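Local structure of RING finger protein unkempt homolog (Mus musculus, 5ELK) at residues A[91-97]-A[112-116]; A[10-16]-A[40-46]; A[54-58]-A[69-73]. The protein binds specific RNA sequences through clustered CCCH zinc fingers, represses translation, and shapes the early morphology of cortical neurons in the developing embryo. One frame throughout, in Å; residues are numbered along the deposited sequence.

Interaction 1 (A[91-97]-A[112-116]); sequences IYKSTKC and CAFAH. With ZN (zinc ion), chain E; nucleotides of chain B.
Lys93 N gives a hydrogen bond to Ala113 O, Ala115 N to Thr95 O, and Cys97 N to Ala115 O at 2.7 Å. These are the three backbone bonds between 91-97 and 112-116.

One side chain adds to this. Lys93 CG lies over the centre of the Tyr92 ring; a bend at chi2 (-66°) then turns the rest of the chain toward 112-116. Lys93 NZ bonds Phe114 O at 2.8 Å and, weakly, Cys112 O. The Tyr92 ring also packs on Ala113, with Tyr92 CD1 4.2 Å from Ala113 CB.

Zinc ties the segments a second time. Cys97 SG, Cys112 SG and His116 NE2 bind it, the last at 2.1 Å, and Cys106 completes the site. Cys97 CB meets the His116 ring at its edge.

Bases of chain B cover both faces of the Phe114 ring: U3 of chain B one face and A4 of chain B the other, both offset toward the rim. Thr95 O lies at the ring edge. Backbone atoms read the base edges. Thr95 N bonds O4 of U3 of chain B, whose N3 bonds Ala113 O. N6 of A4 of chain B bonds Lys96 O, and Ala113 N bonds O6 of G5 of chain B at 2.8 Å. An aromatic side chain between two bases, with backbone groups reading their edges, is typical of RNA recognition by CCCH zinc fingers.

Interaction 2 (A[10-16]-A[40-46]); sequences VLGNYKT and DRRRSPR. With nucleotides of chain B.
Arg42 reaches from 40-46 to the carbonyls of Leu11, in helix 7-13, and Tyr14, just past it in the loop. Its chain is extended from CG to NE, with CG anti to the backbone N (chi1 171°), and this carries the guanidinium to both oxygens. Arg42 NH2 bonds Leu11 O at 2.6 Å, in the carbonyl plane. Arg42 NH1 bonds Tyr14 O at 3.0 Å, on a lone pair, and adds a weak bond to Leu11 O. Both oxygens lie at the edge of the guanidinium, so its rotation is fixed. Pro45 CD lies over one of its faces. This is the tight part of the contact.

In sequence, 10-16 precedes the zinc ligand Cys19 and 40-46 follows the ligand His36 of a CCCH finger. Lys15 crosses Asp40 at about a right angle. Lys15 NZ forms a salt bridge to Asp40 OD2 at 2.9 Å, on the syn side, and also bonds the backbone oxygens of Tyr34 and Cys32. Asp40 OD2 in turn bonds ND1 of His36.

The other end is looser. Ser44 OG bonds Gly12 O at 3.2 Å. Beyond it a guanidinium face of exposed, poorly ordered Arg46 meets Asn13 ND2, 4.1 Å from Arg46 NH2.

Interaction 3 (A[54-58]-A[69-73]); sequences PCPNV and KCENG. With ZN (zinc ion), chain D.
Cys55 and Cys70 meet at a zinc ion. Cys55 SG and Cys70 SG lie 3.7 Å apart, and each binds the zinc at 2.4 Å. No hydrogen bond crosses between 54-58 and 69-73. Within this pair of segments, the metal is the main link, and the buried surface is small.

Cys70 can be followed outward. Cys70 CB packs against Val58 CG2, 4.0 Å away, and Asn57 CB lies at a similar distance. This is the apolar part of the contact. From CB the chain turns so that SG stands anti to the backbone N (chi1 -179°), which points the sulfur at the metal. At the tip, SG meets three groups besides Cys55 SG. The first is the zinc. The second is in the 70-73 turn, where Asn72 N gives Cys70 SG a hydrogen bond of 3.6 Å. The third comes from the other segment, where Asn57 ND2 lies 3.8 Å from Cys70 SG.

Cys55 has a similar shape. Its SG is also anti to the backbone N (chi1 -178°), and it receives a weak hydrogen bond from Asn57 N. An N-H thus points at each thiolate from two residues further along the chain. Such bonds would probably spread some of the negative charge on the sulfurs.

Each cysteine also starts a tight turn of the backbone. Val58 N bonds Cys55 O at 3.0 Å, and Gly73 N closes the type I turn on Cys70 O. The outer side of the contact is solvent-facing, where Asn57, Lys69 and Asn72 are exposed. Cys76 and His80 supply the other two ligands. Three cysteines and one histidine around a single zinc form the metal site that defines a CCCH zinc finger.

Along the chain the contacts come in series: interaction 2, then interaction 3, then interaction 1. Measured between centres, interactions 1 and 2 are 16 Å apart, interactions 2 and 3 are 18 Å, and interactions 1 and 3 are 26 Å. Interaction 2 sits between the others and touches both. Tyr92 of interaction 1 packs on Val10 and Leu11 of helix 7-13, and Arg43 NH1 lies near Gly73 O. Interactions 1 and 3 do not touch. Helix 82-86 follows interaction 3 and packs against the other two. The zinc fingers are thus joined through interaction 2, with little regular secondary structure, consistent with RNA binding by the clustered fingers.

Interaction 1 (A[91-97]-A[112-116])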
loop_
_atom_site.group_PDB
_atom_site.type_symbol
_atom_site.label_atom_id
_atom_site.label_comp_id
_atom_site.label_asym_id
_atom_site.label_seq_id
_atom_site.Cartn_x
_atom_site.Cartn_y
_atom_site.Cartn_z
ATOM N N ILE A 91 2.878 -9.583 2.634
ATOM C CA ILE A 91 3.059 -8.676 3.764
ATOM C C ILE A 91 1.691 -8.292 4.328
ATOM O O ILE A 91 1.524 -8.148 5.540
ATOM C CB ILE A 91 3.804 -7.383 3.321
ATOM C CG1 ILE A 91 5.171 -7.719 2.705
ATOM C CG2 ILE A 91 3.944 -6.393 4.482
ATOM C CD1 ILE A 91 6.166 -8.342 3.673
ATOM N N TYR A 92 0.729 -8.128 3.420
ATOM C CA TYR A 92 -0.564 -7.521 3.703
ATOM C C TYR A 92 -1.363 -8.367 4.690
ATOM O O TYR A 92 -1.566 -9.542 4.451
ATOM C CB TYR A 92 -1.335 -7.356 2.389
ATOM C CG TYR A 92 -2.706 -6.720 2.506
ATOM C CD1 TYR A 92 -2.869 -5.447 3.022
ATOM C CD2 TYR A 92 -3.845 -7.394 2.075
ATOM C CE1 TYR A 92 -4.138 -4.868 3.126
ATOM C CE2 TYR A 92 -5.107 -6.817 2.170
ATOM C CZ TYR A 92 -5.249 -5.563 2.687
ATOM O OH TYR A 92 -6.513 -5.009 2.774
ATOM N N LYS A 93 -1.792 -7.754 5.797
ATOM C CA LYS A 93 -2.584 -8.415 6.854
ATOM C C LYS A 93 -1.863 -9.583 7.517
ATOM O O LYS A 93 -2.502 -10.422 8.153
ATOM C CB LYS A 93 -3.932 -8.911 6.322
ATOM C CG LYS A 93 -4.782 -7.846 5.669
ATOM C CD LYS A 93 -5.228 -6.815 6.672
ATOM C CE LYS A 93 -6.366 -5.954 6.150
ATOM N NZ LYS A 93 -6.868 -5.044 7.216
ATOM N N SER A 94 -0.541 -9.637 7.373
ATOM C CA SER A 94 0.239 -10.739 7.928
ATOM C C SER A 94 0.530 -10.536 9.418
ATOM O O SER A 94 0.857 -11.482 10.128
ATOM C CB SER A 94 1.552 -10.906 7.158
ATOM O OG SER A 94 2.319 -9.723 7.206
ATOM N N THR A 95 0.392 -9.298 9.877
ATOM C CA THR A 95 0.755 -8.916 11.237
ATOM C C THR A 95 -0.382 -8.145 11.884
ATOM O O THR A 95 -0.978 -7.258 11.271
ATOM C CB THR A 95 2.010 -8.014 11.252
ATOM O OG1 THR A 95 3.112 -8.711 10.655
ATOM C CG2 THR A 95 2.381 -7.611 12.671
ATOM N N LYS A 96 -0.658 -8.475 13.139
ATOM C CA LYS A 96 -1.734 -7.851 13.901
ATOM C C LYS A 96 -1.634 -6.333 13.951
ATOM O O LYS A 96 -0.582 -5.773 14.237
ATOM C CB LYS A 96 -1.723 -8.373 15.339
ATOM C CG LYS A 96 -1.910 -9.871 15.468
ATOM C CD LYS A 96 -2.025 -10.288 16.929
ATOM C CE LYS A 96 -0.681 -10.230 17.663
ATOM N NZ LYS A 96 -0.825 -9.970 19.128
ATOM N N CYS A 97 -2.752 -5.669 13.693
ATOM C CA CYS A 97 -2.830 -4.224 13.842
ATOM C C CYS A 97 -2.789 -3.835 15.324
ATOM O O CYS A 97 -3.650 -4.224 16.121
ATOM C CB CYS A 97 -4.104 -3.698 13.186
ATOM S SG CYS A 97 -4.373 -1.929 13.368
ATOM N N CYS A 112 -6.158 -0.165 6.295
ATOM C CA CYS A 112 -5.081 -0.629 7.151
ATOM C C CYS A 112 -4.435 -1.814 6.458
ATOM O O CYS A 112 -5.139 -2.668 5.907
ATOM C CB CYS A 112 -5.616 -1.059 8.518
ATOM S SG CYS A 112 -4.309 -1.444 9.722
ATOM N N ALA A 113 -3.106 -1.875 6.492
ATOM C CA ALA A 113 -2.355 -2.965 5.854
ATOM C C ALA A 113 -2.094 -4.097 6.840
ATOM O O ALA A 113 -1.463 -5.099 6.492
ATOM C CB ALA A 113 -1.031 -2.451 5.288
ATOM N N PHE A 114 -2.576 -3.922 8.069
ATOM C CA PHE A 114 -2.398 -4.906 9.133
ATOM C C PHE A 114 -3.686 -5.652 9.453
ATOM O O PHE A 114 -4.781 -5.231 9.080
ATOM C CB PHE A 114 -1.863 -4.217 10.382
ATOM C CG PHE A 114 -0.504 -3.627 10.186
ATOM C CD1 PHE A 114 -0.355 -2.358 9.650
ATOM C CD2 PHE A 114 0.625 -4.347 10.497
ATOM C CE1 PHE A 114 0.896 -1.818 9.454
ATOM C CE2 PHE A 114 1.880 -3.810 10.293
ATOM C CZ PHE A 114 2.012 -2.544 9.776
ATOM N N ALA A 115 -3.549 -6.766 10.155
ATOM C CA ALA A 115 -4.687 -7.633 10.424
ATOM C C ALA A 115 -5.533 -7.100 11.571
ATOM O O ALA A 115 -5.020 -6.663 12.599
ATOM C CB ALA A 115 -4.212 -9.042 10.712
ATOM N N HIS A 116 -6.839 -7.124 11.369
ATOM C CA HIS A 116 -7.784 -6.822 12.429
ATOM C C HIS A 116 -8.303 -8.143 12.963
ATOM O O HIS A 116 -7.578 -9.135 12.969
ATOM C CB HIS A 116 -8.886 -5.913 11.895
ATOM C CG HIS A 116 -8.387 -4.556 11.517
ATOM N ND1 HIS A 116 -9.091 -3.692 10.713
ATOM C CD2 HIS A 116 -7.231 -3.925 11.839
ATOM C CE1 HIS A 116 -8.392 -2.578 10.556
ATOM N NE2 HIS A 116 -7.265 -2.692 11.232
HETATM ZN ZN ZN E . -5.720 -1.362 11.649
ATOM P P U B 3 8.750 -6.607 7.751
ATOM O OP1 U B 3 8.735 -6.329 9.205
ATOM O OP2 U B 3 8.631 -7.993 7.227
ATOM O "O5'" U B 3 7.563 -5.762 7.117
ATOM C "C5'" U B 3 7.783 -4.924 5.992
ATOM C "C4'" U B 3 6.953 -3.673 6.086
ATOM O "O4'" U B 3 5.545 -4.026 5.943
ATOM C "C3'" U B 3 7.070 -2.934 7.415
ATOM O "O3'" U B 3 6.881 -1.534 7.188
ATOM C "C2'" U B 3 5.883 -3.489 8.197
ATOM O "O2'" U B 3 5.448 -2.679 9.270
ATOM C "C1'" U B 3 4.833 -3.599 7.093
ATOM N N1 U B 3 3.741 -4.552 7.366
ATOM C C2 U B 3 2.448 -4.201 6.988
ATOM O O2 U B 3 2.170 -3.148 6.428
ATOM N N3 U B 3 1.470 -5.130 7.282
ATOM C C4 U B 3 1.640 -6.342 7.914
ATOM O O4 U B 3 0.661 -7.067 8.115
ATOM C C5 U B 3 3.000 -6.624 8.272
ATOM C C6 U B 3 3.979 -5.749 7.999
ATOM P P A B 4 7.519 -0.448 8.190
ATOM O OP1 A B 4 8.210 0.599 7.386
ATOM O OP2 A B 4 8.261 -1.219 9.221
ATOM O "O5'" A B 4 6.270 0.233 8.916
ATOM C "C5'" A B 4 5.347 1.029 8.181
ATOM C "C4'" A B 4 4.391 1.788 9.074
ATOM O "O4'" A B 4 3.513 0.868 9.785
ATOM C "C3'" A B 4 5.013 2.681 10.149
ATOM O "O3'" A B 4 4.101 3.750 10.364
ATOM C "C2'" A B 4 4.962 1.786 11.382
ATOM O "O2'" A B 4 5.038 2.481 12.613
ATOM C "C1'" A B 4 3.604 1.117 11.182
ATOM N N9 A B 4 3.417 -0.158 11.877
ATOM C C8 A B 4 4.331 -1.169 12.038
ATOM N N7 A B 4 3.847 -2.213 12.666
ATOM C C5 A B 4 2.522 -1.883 12.932
ATOM C C6 A B 4 1.484 -2.591 13.576
ATOM N N6 A B 4 1.636 -3.813 14.090
ATOM N N1 A B 4 0.274 -1.982 13.670
ATOM C C2 A B 4 0.137 -0.749 13.143
ATOM N N3 A B 4 1.038 0.014 12.512
ATOM C C4 A B 4 2.234 -0.617 12.437
ATOM P P G B 5 4.567 5.282 10.364
ATOM O OP1 G B 5 6.053 5.384 10.361
ATOM O OP2 G B 5 3.803 5.946 11.453
ATOM O "O5'" G B 5 3.962 5.843 9.000
ATOM C "C5'" G B 5 4.707 5.796 7.789
ATOM C "C4'" G B 5 3.819 5.991 6.584
ATOM O "O4'" G B 5 3.083 4.763 6.328
ATOM C "C3'" G B 5 2.772 7.103 6.705
ATOM O "O3'" G B 5 2.601 7.745 5.441
ATOM C "C2'" G B 5 1.501 6.336 7.059
ATOM O "O2'" G B 5 0.299 6.982 6.685
ATOM C "C1'" G B 5 1.698 5.034 6.285
ATOM N N9 G B 5 0.987 3.886 6.858
ATOM C C8 G B 5 1.238 3.276 8.065
ATOM N N7 G B 5 0.439 2.276 8.299
ATOM C C5 G B 5 -0.393 2.223 7.189
ATOM C C6 G B 5 -1.462 1.340 6.880
ATOM O O6 G B 5 -1.900 0.407 7.552
ATOM N N1 G B 5 -2.044 1.632 5.655
ATOM C C2 G B 5 -1.634 2.646 4.821
ATOM N N2 G B 5 -2.317 2.766 3.673
ATOM N N3 G B 5 -0.637 3.476 5.091
ATOM C C4 G B 5 -0.065 3.207 6.284
#

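Interaction 2 (A[10-16]-A[40-46])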
loop_
_atom_site.group_PDB
_atom_site.type_symbol
_atom_site.label_atom_id
_atom_site.label_comp_id
_atom_site.label_asym_id
_atom_site.label_seq_id
_atom_site.Cartn_x
_atom_site.Cartn_y
_atom_site.Cartn_z
ATOM N N VAL A 10 -8.749 -4.473 -2.204
ATOM C CA VAL A 10 -7.701 -3.580 -1.749
ATOM C C VAL A 10 -6.383 -4.114 -2.269
ATOM O O VAL A 10 -5.579 -3.373 -2.839
ATOM C CB VAL A 10 -7.655 -3.522 -0.212
ATOM C CG1 VAL A 10 -6.434 -2.734 0.283
ATOM C CG2 VAL A 10 -8.936 -2.920 0.314
ATOM N N LEU A 11 -6.186 -5.415 -2.080
ATOM C CA LEU A 11 -4.956 -6.088 -2.493
ATOM C C LEU A 11 -4.672 -5.890 -3.967
ATOM O O LEU A 11 -3.536 -5.644 -4.358
ATOM C CB LEU A 11 -5.052 -7.585 -2.237
ATOM C CG LEU A 11 -3.814 -8.299 -1.691
ATOM C CD1 LEU A 11 -3.937 -9.790 -1.988
ATOM C CD2 LEU A 11 -2.476 -7.735 -2.196
ATOM N N GLY A 12 -5.708 -5.994 -4.790
ATOM C CA GLY A 12 -5.527 -5.949 -6.228
ATOM C C GLY A 12 -5.440 -4.556 -6.817
ATOM O O GLY A 12 -4.873 -4.383 -7.896
ATOM N N ASN A 13 -5.964 -3.560 -6.105
ATOM C CA ASN A 13 -6.214 -2.250 -6.707
ATOM C C ASN A 13 -5.739 -1.027 -5.921
ATOM O O ASN A 13 -5.611 0.053 -6.492
ATOM C CB ASN A 13 -7.712 -2.108 -6.991
ATOM C CG ASN A 13 -8.255 -3.263 -7.802
ATOM O OD1 ASN A 13 -9.185 -3.960 -7.378
ATOM N ND2 ASN A 13 -7.666 -3.486 -8.974
ATOM N N TYR A 14 -5.482 -1.184 -4.625
ATOM C CA TYR A 14 -5.125 -0.048 -3.773
ATOM C C TYR A 14 -3.929 0.763 -4.302
ATOM O O TYR A 14 -2.839 0.230 -4.468
ATOM C CB TYR A 14 -4.813 -0.539 -2.370
ATOM C CG TYR A 14 -4.589 0.564 -1.366
ATOM C CD1 TYR A 14 -5.656 1.276 -0.861
ATOM C CD2 TYR A 14 -3.322 0.879 -0.909
ATOM C CE1 TYR A 14 -5.473 2.273 0.064
ATOM C CE2 TYR A 14 -3.130 1.886 0.026
ATOM C CZ TYR A 14 -4.215 2.574 0.505
ATOM O OH TYR A 14 -4.064 3.576 1.431
ATOM N N LYS A 15 -4.157 2.054 -4.535
ATOM C CA LYS A 15 -3.159 2.975 -5.097
ATOM C C LYS A 15 -2.498 2.483 -6.379
ATOM O O LYS A 15 -1.327 2.741 -6.636
ATOM C CB LYS A 15 -2.124 3.350 -4.042
ATOM C CG LYS A 15 -2.706 4.292 -3.024
ATOM C CD LYS A 15 -1.771 4.555 -1.881
ATOM C CE LYS A 15 -2.409 5.484 -0.870
ATOM N NZ LYS A 15 -2.868 6.762 -1.487
ATOM N N THR A 16 -3.291 1.801 -7.194
ATOM C CA THR A 16 -2.873 1.319 -8.501
ATOM C C THR A 16 -3.094 2.413 -9.543
ATOM O O THR A 16 -2.493 2.402 -10.625
ATOM C CB THR A 16 -3.691 0.064 -8.868
ATOM O OG1 THR A 16 -3.213 -1.040 -8.091
ATOM C CG2 THR A 16 -3.592 -0.281 -10.344
ATOM N N ASP A 40 3.785 7.390 -3.598
ATOM C CA ASP A 40 2.490 6.924 -3.098
ATOM C C ASP A 40 1.998 5.809 -4.020
ATOM O O ASP A 40 1.075 5.054 -3.695
ATOM C CB ASP A 40 1.513 8.107 -3.147
ATOM C CG ASP A 40 0.244 7.865 -2.376
ATOM O OD1 ASP A 40 0.290 7.175 -1.342
ATOM O OD2 ASP A 40 -0.809 8.387 -2.799
ATOM N N ARG A 41 2.639 5.708 -5.179
ATOM C CA ARG A 41 2.184 4.833 -6.242
ATOM C C ARG A 41 2.471 3.378 -5.928
ATOM O O ARG A 41 3.402 3.049 -5.193
ATOM C CB ARG A 41 2.861 5.224 -7.553
ATOM C CG ARG A 41 2.443 4.392 -8.741
ATOM C CD ARG A 41 2.892 5.043 -10.028
ATOM N NE ARG A 41 3.698 4.140 -10.840
ATOM C CZ ARG A 41 3.194 3.231 -11.666
ATOM N NH1 ARG A 41 1.879 3.090 -11.790
ATOM N NH2 ARG A 41 4.005 2.457 -12.368
ATOM N N ARG A 42 1.661 2.510 -6.513
ATOM C CA ARG A 42 1.797 1.079 -6.329
ATOM C C ARG A 42 1.565 0.366 -7.656
ATOM O O ARG A 42 0.514 0.515 -8.276
ATOM C CB ARG A 42 0.785 0.600 -5.277
ATOM C CG ARG A 42 0.668 -0.892 -5.137
ATOM C CD ARG A 42 0.109 -1.253 -3.776
ATOM N NE ARG A 42 -0.057 -2.694 -3.600
ATOM C CZ ARG A 42 -1.165 -3.361 -3.902
ATOM N NH1 ARG A 42 -2.213 -2.724 -4.400
ATOM N NH2 ARG A 42 -1.230 -4.669 -3.698
ATOM N N ARG A 43 2.554 -0.396 -8.104
ATOM C CA ARG A 43 2.354 -1.266 -9.251
ATOM C C ARG A 43 1.445 -2.415 -8.832
ATOM O O ARG A 43 1.662 -3.050 -7.798
ATOM C CB ARG A 43 3.690 -1.792 -9.768
ATOM C CG ARG A 43 4.607 -0.695 -10.294
ATOM C CD ARG A 43 6.034 -1.189 -10.454
ATOM N NE ARG A 43 6.659 -1.454 -9.163
ATOM C CZ ARG A 43 7.799 -2.119 -9.000
ATOM N NH1 ARG A 43 8.452 -2.595 -10.043
ATOM N NH2 ARG A 43 8.281 -2.311 -7.786
ATOM N N SER A 44 0.413 -2.663 -9.623
ATOM C CA SER A 44 -0.487 -3.758 -9.349
ATOM C C SER A 44 0.312 -5.059 -9.382
ATOM O O SER A 44 0.976 -5.344 -10.383
ATOM C CB SER A 44 -1.599 -3.802 -10.392
ATOM O OG SER A 44 -2.538 -4.809 -10.061
ATOM N N PRO A 45 0.258 -5.854 -8.293
ATOM C CA PRO A 45 1.009 -7.112 -8.244
ATOM C C PRO A 45 0.480 -8.175 -9.191
ATOM O O PRO A 45 1.052 -9.262 -9.231
ATOM C CB PRO A 45 0.853 -7.562 -6.794
ATOM C CG PRO A 45 -0.377 -6.909 -6.328
ATOM C CD PRO A 45 -0.448 -5.599 -7.027
ATOM N N ARG A 46 -0.575 -7.864 -9.943
ATOM C CA ARG A 46 -1.103 -8.784 -10.940
ATOM C C ARG A 46 -0.414 -8.549 -12.286
ATOM O O ARG A 46 -0.304 -9.468 -13.100
ATOM C CB ARG A 46 -2.629 -8.635 -11.074
ATOM C CG ARG A 46 -3.100 -7.483 -11.960
ATOM C CD ARG A 46 -4.630 -7.410 -12.035
ATOM N NE ARG A 46 -5.108 -6.066 -12.361
ATOM C CZ ARG A 46 -6.387 -5.735 -12.523
ATOM N NH1 ARG A 46 -7.342 -6.649 -12.400
ATOM N NH2 ARG A 46 -6.713 -4.482 -12.815
ATOM P P G B 5 4.567 5.282 10.364
ATOM O OP1 G B 5 6.053 5.384 10.361
ATOM O OP2 G B 5 3.803 5.946 11.453
ATOM O "O5'" G B 5 3.962 5.843 9.000
ATOM C "C5'" G B 5 4.707 5.796 7.789
ATOM C "C4'" G B 5 3.819 5.991 6.584
ATOM O "O4'" G B 5 3.083 4.763 6.328
ATOM C "C3'" G B 5 2.772 7.103 6.705
ATOM O "O3'" G B 5 2.601 7.745 5.441
ATOM C "C2'" G B 5 1.501 6.336 7.059
ATOM O "O2'" G B 5 0.299 6.982 6.685
ATOM C "C1'" G B 5 1.698 5.034 6.285
ATOM N N9 G B 5 0.987 3.886 6.858
ATOM C C8 G B 5 1.238 3.276 8.065
ATOM N N7 G B 5 0.439 2.276 8.299
ATOM C C5 G B 5 -0.393 2.223 7.189
ATOM C C6 G B 5 -1.462 1.340 6.880
ATOM O O6 G B 5 -1.900 0.407 7.552
ATOM N N1 G B 5 -2.044 1.632 5.655
ATOM C C2 G B 5 -1.634 2.646 4.821
ATOM N N2 G B 5 -2.317 2.766 3.673
ATOM N N3 G B 5 -0.637 3.476 5.091
ATOM C C4 G B 5 -0.065 3.207 6.284
#

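Interaction 3 (A[54-58]-A[69-73])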
loop_
_atom_site.group_PDB
_atom_site.type_symbol
_atom_site.label_atom_id
_atom_site.label_comp_id
_atom_site.label_asym_id
_atom_site.label_seq_id
_atom_site.Cartn_x
_atom_site.Cartn_y
_atom_site.Cartn_z
ATOM N N PRO A 54 12.446 -4.235 -0.049
ATOM C CA PRO A 54 12.664 -2.904 -0.637
ATOM C C PRO A 54 13.788 -2.869 -1.674
ATOM O O PRO A 54 14.773 -3.582 -1.497
ATOM C CB PRO A 54 13.087 -2.053 0.565
ATOM C CG PRO A 54 12.671 -2.812 1.766
ATOM C CD PRO A 54 12.760 -4.247 1.388
ATOM N N CYS A 55 13.636 -2.066 -2.728
ATOM C CA CYS A 55 14.734 -1.807 -3.652
ATOM C C CYS A 55 15.716 -0.847 -2.986
ATOM O O CYS A 55 15.335 0.254 -2.598
ATOM C CB CYS A 55 14.222 -1.204 -4.963
ATOM S SG CYS A 55 15.523 -0.903 -6.210
ATOM N N PRO A 56 16.980 -1.263 -2.823
ATOM C CA PRO A 56 17.948 -0.400 -2.133
ATOM C C PRO A 56 18.453 0.763 -2.987
ATOM O O PRO A 56 19.198 1.609 -2.478
ATOM C CB PRO A 56 19.079 -1.361 -1.785
ATOM C CG PRO A 56 18.987 -2.403 -2.828
ATOM C CD PRO A 56 17.553 -2.579 -3.141
ATOM N N ASN A 57 18.039 0.818 -4.253
ATOM C CA ASN A 57 18.300 1.991 -5.088
ATOM C C ASN A 57 17.259 3.061 -4.792
ATOM O O ASN A 57 17.363 4.180 -5.258
ATOM C CB ASN A 57 18.265 1.649 -6.588
ATOM C CG ASN A 57 19.246 0.558 -6.975
ATOM O OD1 ASN A 57 20.409 0.579 -6.579
ATOM N ND2 ASN A 57 18.779 -0.397 -7.770
ATOM N N VAL A 58 16.234 2.700 -4.025
ATOM C CA VAL A 58 15.172 3.643 -3.688
ATOM C C VAL A 58 15.131 3.845 -2.197
ATOM O O VAL A 58 15.065 4.975 -1.727
ATOM C CB VAL A 58 13.807 3.150 -4.148
ATOM C CG1 VAL A 58 12.733 4.210 -3.855
ATOM C CG2 VAL A 58 13.864 2.807 -5.619
ATOM N N LYS A 69 15.486 6.932 -10.419
ATOM C CA LYS A 69 16.826 6.751 -9.824
ATOM C C LYS A 69 17.028 5.293 -9.466
ATOM O O LYS A 69 18.083 4.912 -8.961
ATOM C CB LYS A 69 17.109 7.648 -8.602
ATOM C CG LYS A 69 16.885 9.132 -8.856
ATOM C CD LYS A 69 17.201 9.987 -7.636
ATOM C CE LYS A 69 17.361 11.461 -8.025
ATOM N NZ LYS A 69 18.536 11.693 -8.916
ATOM N N CYS A 70 15.996 4.481 -9.693
ATOM C CA CYS A 70 16.232 3.081 -9.972
ATOM C C CYS A 70 16.140 2.905 -11.475
ATOM O O CYS A 70 15.098 3.138 -12.076
ATOM C CB CYS A 70 15.252 2.150 -9.281
ATOM S SG CYS A 70 15.654 0.442 -9.675
ATOM N N GLU A 71 17.258 2.519 -12.073
ATOM C CA GLU A 71 17.390 2.420 -13.513
ATOM C C GLU A 71 16.567 1.270 -14.091
ATOM O O GLU A 71 16.420 1.152 -15.307
ATOM C CB GLU A 71 18.860 2.225 -13.841
ATOM C CG GLU A 71 19.733 3.391 -13.392
ATOM C CD GLU A 71 19.582 4.616 -14.271
ATOM O OE1 GLU A 71 19.118 4.478 -15.425
ATOM O OE2 GLU A 71 19.934 5.718 -13.799
ATOM N N ASN A 72 16.019 0.434 -13.210
ATOM C CA ASN A 72 15.234 -0.720 -13.628
ATOM C C ASN A 72 13.823 -0.317 -14.038
ATOM O O ASN A 72 13.208 -0.959 -14.888
ATOM C CB ASN A 72 15.180 -1.752 -12.505
ATOM C CG ASN A 72 16.491 -2.489 -12.328
ATOM O OD1 ASN A 72 17.153 -2.850 -13.307
ATOM N ND2 ASN A 72 16.873 -2.726 -11.077
ATOM N N GLY A 73 13.327 0.763 -13.448
ATOM C CA GLY A 73 11.977 1.220 -13.714
ATOM C C GLY A 73 10.949 0.243 -13.164
ATOM O O GLY A 73 11.204 -0.466 -12.197
HETATM ZN ZN ZN D . 14.263 -0.901 -8.259
#